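Local coordinates for N-acetyltransferase domain-containing protein (Xanthomonas campestris pv. campestris, PDB 2OZH) that is probably an acyltransferase of the GNAT family, expected to move an acetyl or similar group from acyl-coenzyme A to an acceptor not yet identified, at residues G50-V62 with L72-Y86. Residues are numbered along the deposited sequence; the frame is centred on the assembly and turned at random.
Sequences GFVDGRQVAFARV and LGDVFVLPEHRGRGY. With SO4 (sulfate ion), chain B; EDO (1,2-ethanediol), chain E.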
loop_
_atom_site.group_PDB
_atom_site.type_symbol
_atom_site.label_atom_id
_atom_site.label_comp_id
_atom_site.label_asym_id
_atom_site.label_seq_id
_atom_site.Cartn_x
_atom_site.Cartn_y
_atom_site.Cartn_z
ATOM N N GLY A 50 -6.152 -13.675 14.679
ATOM C CA GLY A 50 -7.134 -14.643 15.096
ATOM C C GLY A 50 -6.586 -15.472 16.252
ATOM O O GLY A 50 -5.425 -15.866 16.223
ATOM N N PHE A 51 -7.429 -15.644 17.256
ATOM C CA PHE A 51 -7.011 -16.246 18.521
ATOM C C PHE A 51 -7.996 -17.306 18.972
ATOM O O PHE A 51 -9.215 -17.110 18.849
ATOM C CB PHE A 51 -6.922 -15.179 19.617
ATOM C CG PHE A 51 -6.002 -14.030 19.271
ATOM C CD1 PHE A 51 -6.465 -12.972 18.522
ATOM C CD2 PHE A 51 -4.674 -14.020 19.675
ATOM C CE1 PHE A 51 -5.655 -11.934 18.190
ATOM C CE2 PHE A 51 -3.844 -12.995 19.338
ATOM C CZ PHE A 51 -4.311 -11.952 18.620
ATOM N N VAL A 52 -7.461 -18.380 19.529
ATOM C CA VAL A 52 -8.273 -19.429 20.139
ATOM C C VAL A 52 -7.619 -19.817 21.461
ATOM O O VAL A 52 -6.459 -20.160 21.496
ATOM C CB VAL A 52 -8.379 -20.666 19.217
ATOM C CG1 VAL A 52 -9.184 -21.788 19.907
ATOM C CG2 VAL A 52 -8.994 -20.286 17.883
ATOM N N ASP A 53 -8.400 -19.790 22.530
ATOM C CA ASP A 53 -7.967 -20.261 23.848
ATOM C C ASP A 53 -6.626 -19.654 24.257
ATOM O O ASP A 53 -5.728 -20.310 24.790
ATOM C CB ASP A 53 -7.931 -21.794 23.896
ATOM C CG ASP A 53 -9.307 -22.427 23.721
ATOM O OD1 ASP A 53 -10.333 -21.784 23.967
ATOM O OD2 ASP A 53 -9.323 -23.606 23.335
ATOM N N GLY A 54 -6.498 -18.364 24.000
ATOM C CA GLY A 54 -5.378 -17.609 24.497
ATOM C C GLY A 54 -4.145 -17.579 23.634
ATOM O O GLY A 54 -3.120 -17.020 24.027
ATOM N N ARG A 55 -4.211 -18.265 22.474
ATOM C CA ARG A 55 -3.092 -18.381 21.574
ATOM C C ARG A 55 -3.482 -17.804 20.216
ATOM O O ARG A 55 -4.612 -17.993 19.773
ATOM C CB ARG A 55 -2.734 -19.849 21.358
ATOM C CG ARG A 55 -1.763 -20.458 22.369
ATOM C CD ARG A 55 -2.212 -20.479 23.758
ATOM N NE ARG A 55 -3.456 -21.195 24.049
ATOM C CZ ARG A 55 -3.586 -22.491 24.336
ATOM N NH1 ARG A 55 -2.530 -23.302 24.381
ATOM N NH2 ARG A 55 -4.775 -22.939 24.670
ATOM N N GLN A 56 -2.527 -17.169 19.556
ATOM C CA GLN A 56 -2.748 -16.715 18.179
ATOM C C GLN A 56 -2.634 -17.911 17.235
ATOM O O GLN A 56 -1.700 -18.698 17.309
ATOM C CB GLN A 56 -1.759 -15.644 17.795
ATOM C CG GLN A 56 -2.113 -15.011 16.441
ATOM C CD GLN A 56 -1.338 -13.807 16.079
ATOM O OE1 GLN A 56 -0.622 -13.235 16.888
ATOM N NE2 GLN A 56 -1.541 -13.342 14.834
ATOM N N VAL A 57 -3.608 -17.995 16.324
ATOM C CA VAL A 57 -3.688 -19.078 15.344
ATOM C C VAL A 57 -3.676 -18.589 13.901
ATOM O O VAL A 57 -3.504 -19.408 12.991
ATOM C CB VAL A 57 -4.949 -19.929 15.562
ATOM C CG1 VAL A 57 -4.921 -20.525 16.991
ATOM C CG2 VAL A 57 -6.213 -19.184 15.307
ATOM N N ALA A 58 -3.866 -17.290 13.657
ATOM C CA ALA A 58 -3.985 -16.807 12.276
ATOM C C ALA A 58 -3.663 -15.334 12.251
ATOM O O ALA A 58 -3.693 -14.651 13.284
ATOM C CB ALA A 58 -5.391 -17.045 11.745
ATOM N N PHE A 59 -3.382 -14.812 11.050
ATOM C CA PHE A 59 -2.973 -13.430 10.867
ATOM C C PHE A 59 -3.291 -12.977 9.455
ATOM O O PHE A 59 -3.266 -13.767 8.520
ATOM C CB PHE A 59 -1.445 -13.360 11.035
ATOM C CG PHE A 59 -0.838 -11.960 11.083
ATOM C CD1 PHE A 59 -1.211 -11.050 12.054
ATOM C CD2 PHE A 59 0.112 -11.573 10.163
ATOM C CE1 PHE A 59 -0.628 -9.791 12.113
ATOM C CE2 PHE A 59 0.702 -10.358 10.229
ATOM C CZ PHE A 59 0.370 -9.464 11.204
ATOM N N ALA A 60 -3.568 -11.686 9.334
ATOM C CA ALA A 60 -3.631 -11.008 8.037
ATOM C C ALA A 60 -3.261 -9.576 8.269
ATOM O O ALA A 60 -3.524 -9.028 9.330
ATOM C CB ALA A 60 -5.059 -11.095 7.446
ATOM N N ARG A 61 -2.638 -8.950 7.283
ATOM C CA ARG A 61 -2.107 -7.614 7.454
ATOM C C ARG A 61 -2.460 -6.722 6.269
ATOM O O ARG A 61 -2.313 -7.142 5.127
ATOM C CB ARG A 61 -0.590 -7.644 7.652
ATOM C CG ARG A 61 -0.010 -6.283 8.028
ATOM C CD ARG A 61 1.399 -6.402 8.565
ATOM N NE ARG A 61 2.363 -6.865 7.585
ATOM C CZ ARG A 61 3.083 -6.066 6.809
ATOM N NH1 ARG A 61 2.874 -4.759 6.796
ATOM N NH2 ARG A 61 4.031 -6.573 6.059
ATOM N N VAL A 62 -2.941 -5.530 6.569
ATOM C CA VAL A 62 -3.351 -4.579 5.550
ATOM C C VAL A 62 -2.551 -3.280 5.685
ATOM O O VAL A 62 -2.461 -2.708 6.765
ATOM C CB VAL A 62 -4.866 -4.309 5.637
ATOM C CG1 VAL A 62 -5.297 -3.242 4.617
ATOM C CG2 VAL A 62 -5.651 -5.583 5.439
ATOM N N LEU A 72 -3.105 -6.140 0.859
ATOM C CA LEU A 72 -3.201 -7.277 1.765
ATOM C C LEU A 72 -1.975 -8.137 1.624
ATOM O O LEU A 72 -1.575 -8.492 0.541
ATOM C CB LEU A 72 -4.433 -8.094 1.386
ATOM C CG LEU A 72 -4.716 -9.364 2.188
ATOM C CD1 LEU A 72 -5.104 -9.010 3.632
ATOM C CD2 LEU A 72 -5.783 -10.228 1.502
ATOM N N GLY A 73 -1.443 -8.572 2.758
ATOM C CA GLY A 73 -0.372 -9.566 2.767
ATOM C C GLY A 73 -0.248 -10.265 4.105
ATOM O O GLY A 73 -1.023 -10.051 5.027
ATOM N N ASP A 74 0.748 -11.130 4.170
ATOM C CA ASP A 74 1.113 -11.862 5.384
ATOM C C ASP A 74 -0.006 -12.762 5.913
ATOM O O ASP A 74 -0.029 -13.088 7.086
ATOM C CB ASP A 74 1.622 -10.931 6.479
ATOM C CG ASP A 74 2.964 -10.291 6.153
ATOM O OD1 ASP A 74 3.716 -10.804 5.314
ATOM O OD2 ASP A 74 3.300 -9.316 6.858
ATOM N N VAL A 75 -0.895 -13.228 5.063
ATOM C CA VAL A 75 -2.009 -14.067 5.508
ATOM C C VAL A 75 -1.514 -15.445 5.832
ATOM O O VAL A 75 -0.834 -16.114 5.012
ATOM C CB VAL A 75 -3.115 -14.130 4.434
ATOM C CG1 VAL A 75 -4.219 -15.111 4.844
ATOM C CG2 VAL A 75 -3.701 -12.745 4.174
ATOM N N PHE A 76 -1.837 -15.930 7.040
ATOM C CA PHE A 76 -1.546 -17.296 7.365
ATOM C C PHE A 76 -2.506 -17.816 8.441
ATOM O O PHE A 76 -3.059 -17.061 9.231
ATOM C CB PHE A 76 -0.079 -17.499 7.808
ATOM C CG PHE A 76 0.299 -16.900 9.159
ATOM C CD1 PHE A 76 -0.042 -17.534 10.337
ATOM C CD2 PHE A 76 1.072 -15.761 9.247
ATOM C CE1 PHE A 76 0.356 -17.035 11.596
ATOM C CE2 PHE A 76 1.456 -15.254 10.474
ATOM C CZ PHE A 76 1.092 -15.864 11.632
ATOM N N VAL A 77 -2.622 -19.148 8.445
ATOM C CA VAL A 77 -3.249 -19.927 9.515
ATOM C C VAL A 77 -2.266 -21.018 9.880
ATOM O O VAL A 77 -1.731 -21.666 8.989
ATOM C CB VAL A 77 -4.593 -20.521 9.068
ATOM C CG1 VAL A 77 -5.164 -21.422 10.133
ATOM C CG2 VAL A 77 -5.574 -19.414 8.717
ATOM N N LEU A 78 -2.027 -21.240 11.177
ATOM C CA LEU A 78 -1.107 -22.291 11.591
ATOM C C LEU A 78 -1.630 -23.637 11.141
ATOM O O LEU A 78 -2.849 -23.871 11.122
ATOM C CB LEU A 78 -0.870 -22.250 13.083
ATOM C CG LEU A 78 -0.163 -20.983 13.581
ATOM C CD1 LEU A 78 0.003 -21.102 15.080
ATOM C CD2 LEU A 78 1.179 -20.756 12.867
ATOM N N PRO A 79 -0.747 -24.550 10.740
ATOM C CA PRO A 79 -1.195 -25.787 10.115
ATOM C C PRO A 79 -2.155 -26.632 10.917
ATOM O O PRO A 79 -3.086 -27.223 10.328
ATOM C CB PRO A 79 0.116 -26.560 9.886
ATOM C CG PRO A 79 1.142 -25.525 9.756
ATOM C CD PRO A 79 0.725 -24.410 10.707
ATOM N N GLU A 80 -1.999 -26.701 12.226
ATOM C CA GLU A 80 -2.892 -27.534 13.028
ATOM C C GLU A 80 -4.289 -26.939 13.205
ATOM O O GLU A 80 -5.175 -27.595 13.752
ATOM C CB GLU A 80 -2.270 -27.883 14.391
ATOM C CG GLU A 80 -2.215 -26.771 15.369
ATOM C CD GLU A 80 -0.967 -25.875 15.276
ATOM O OE1 GLU A 80 -0.274 -25.778 14.206
ATOM O OE2 GLU A 80 -0.705 -25.236 16.329
ATOM N N HIS A 81 -4.484 -25.717 12.724
ATOM C CA HIS A 81 -5.720 -24.961 12.876
ATOM C C HIS A 81 -6.429 -24.755 11.555
ATOM O O HIS A 81 -7.363 -23.951 11.481
ATOM C CB HIS A 81 -5.429 -23.614 13.553
ATOM C CG HIS A 81 -4.982 -23.756 14.967
ATOM N ND1 HIS A 81 -5.855 -24.056 15.996
ATOM C CD2 HIS A 81 -3.761 -23.628 15.532
ATOM C CE1 HIS A 81 -5.172 -24.144 17.127
ATOM N NE2 HIS A 81 -3.902 -23.899 16.871
ATOM N N ARG A 82 -5.985 -25.428 10.503
ATOM C CA ARG A 82 -6.586 -25.257 9.193
ATOM C C ARG A 82 -7.933 -25.984 9.037
ATOM O O ARG A 82 -8.254 -26.922 9.792
ATOM C CB ARG A 82 -5.585 -25.630 8.086
ATOM C CG ARG A 82 -4.486 -24.577 7.981
ATOM C CD ARG A 82 -3.372 -24.915 7.052
ATOM N NE ARG A 82 -2.255 -23.978 7.226
ATOM C CZ ARG A 82 -1.031 -24.220 6.783
ATOM N NH1 ARG A 82 -0.762 -25.338 6.113
ATOM N NH2 ARG A 82 -0.072 -23.347 7.011
ATOM N N GLY A 83 -8.702 -25.518 8.054
ATOM C CA GLY A 83 -9.986 -26.111 7.711
ATOM C C GLY A 83 -11.136 -25.792 8.654
ATOM O O GLY A 83 -12.208 -26.392 8.555
ATOM N N ARG A 84 -10.923 -24.851 9.577
ATOM C CA ARG A 84 -11.892 -24.489 10.585
ATOM C C ARG A 84 -12.573 -23.163 10.330
ATOM O O ARG A 84 -13.307 -22.683 11.165
ATOM C CB ARG A 84 -11.228 -24.493 11.961
ATOM C CG ARG A 84 -10.794 -25.854 12.378
ATOM C CD ARG A 84 -9.987 -25.797 13.654
ATOM N NE ARG A 84 -9.671 -27.098 14.236
ATOM C CZ ARG A 84 -10.353 -27.680 15.230
ATOM N NH1 ARG A 84 -11.436 -27.116 15.766
ATOM N NH2 ARG A 84 -9.946 -28.862 15.681
ATOM N N GLY A 85 -12.295 -22.532 9.205
ATOM C CA GLY A 85 -12.870 -21.260 8.870
ATOM C C GLY A 85 -12.125 -20.051 9.376
ATOM O O GLY A 85 -12.650 -18.927 9.253
ATOM N N TYR A 86 -10.919 -20.242 9.909
ATOM C CA TYR A 86 -10.187 -19.086 10.467
ATOM C C TYR A 86 -9.728 -18.092 9.387
ATOM O O TYR A 86 -9.820 -16.868 9.627
ATOM C CB TYR A 86 -9.034 -19.567 11.353
ATOM C CG TYR A 86 -9.408 -20.451 12.515
ATOM C CD1 TYR A 86 -10.728 -20.532 12.986
ATOM C CD2 TYR A 86 -8.459 -21.183 13.189
ATOM C CE1 TYR A 86 -11.054 -21.350 14.037
ATOM C CE2 TYR A 86 -8.776 -21.984 14.252
ATOM C CZ TYR A 86 -10.091 -22.070 14.685
ATOM O OH TYR A 86 -10.368 -22.884 15.725
HETATM S S SO4 B . -8.505 -22.163 6.327
HETATM O O1 SO4 B . -9.532 -22.511 5.367
HETATM O O2 SO4 B . -7.526 -21.436 5.517
HETATM O O3 SO4 B . -9.263 -21.336 7.205
HETATM O O4 SO4 B . -7.782 -23.317 6.843
HETATM C C1 EDO E . -2.279 -12.587 1.194
HETATM O O1 EDO E . -1.090 -12.704 2.000
HETATM C C2 EDO E . -1.943 -12.361 -0.251
HETATM O O2 EDO E . -1.378 -13.534 -0.843
HETATM O O HOH W 1 5.905 -9.101 4.689
#
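Val-57 CG1 sits over the centre of the His-81 ring, 3.5 Å from the centroid and 8° off its normal, while Val-57 CG2 approaches Tyr-86 CD2 obliquely. The Tyr-86 ring has Arg-84 CB over one face, toward the rim, and His-81 ND1 in plane at its edge. Phe-59 CB lies over one Phe-76 face, toward the rim; the phenyl rings meet obliquely, planes 40° apart. These groups span the antiparallel hairpin of strands 55-64 and 69-77, the start of helix 86-96 and, between them, a loop in the position of the GNAT pyrophosphate-binding loop, whose Gly-x-Gly here is Gly-83-Arg-84-Gly-85. A sulfate, probably from the crystallisation liquor, accepts from Gly-83 N (O4, 2.7 Å), as a coenzyme A phosphate might; Gly-85 occupies the helix N-cap position.

Phe-59 and Phe-76 bond N to O both ways, but the register slips by one before Arg-61 and Gly-73: a beta bulge, setting Asp-74, at positive phi, beside Arg-61. Bent at chi3, the arginine presents NE and NH2 edge-on to Asp-74 OD2. Its NH1 salt-bridges Asp-65 of the second subunit; Trp-29 NE1 holds Asp-74 OD1. Arg-61 NE lies 2.7 Å from Asp-74 OD2, on its anti side, 30° out of the carboxylate plane.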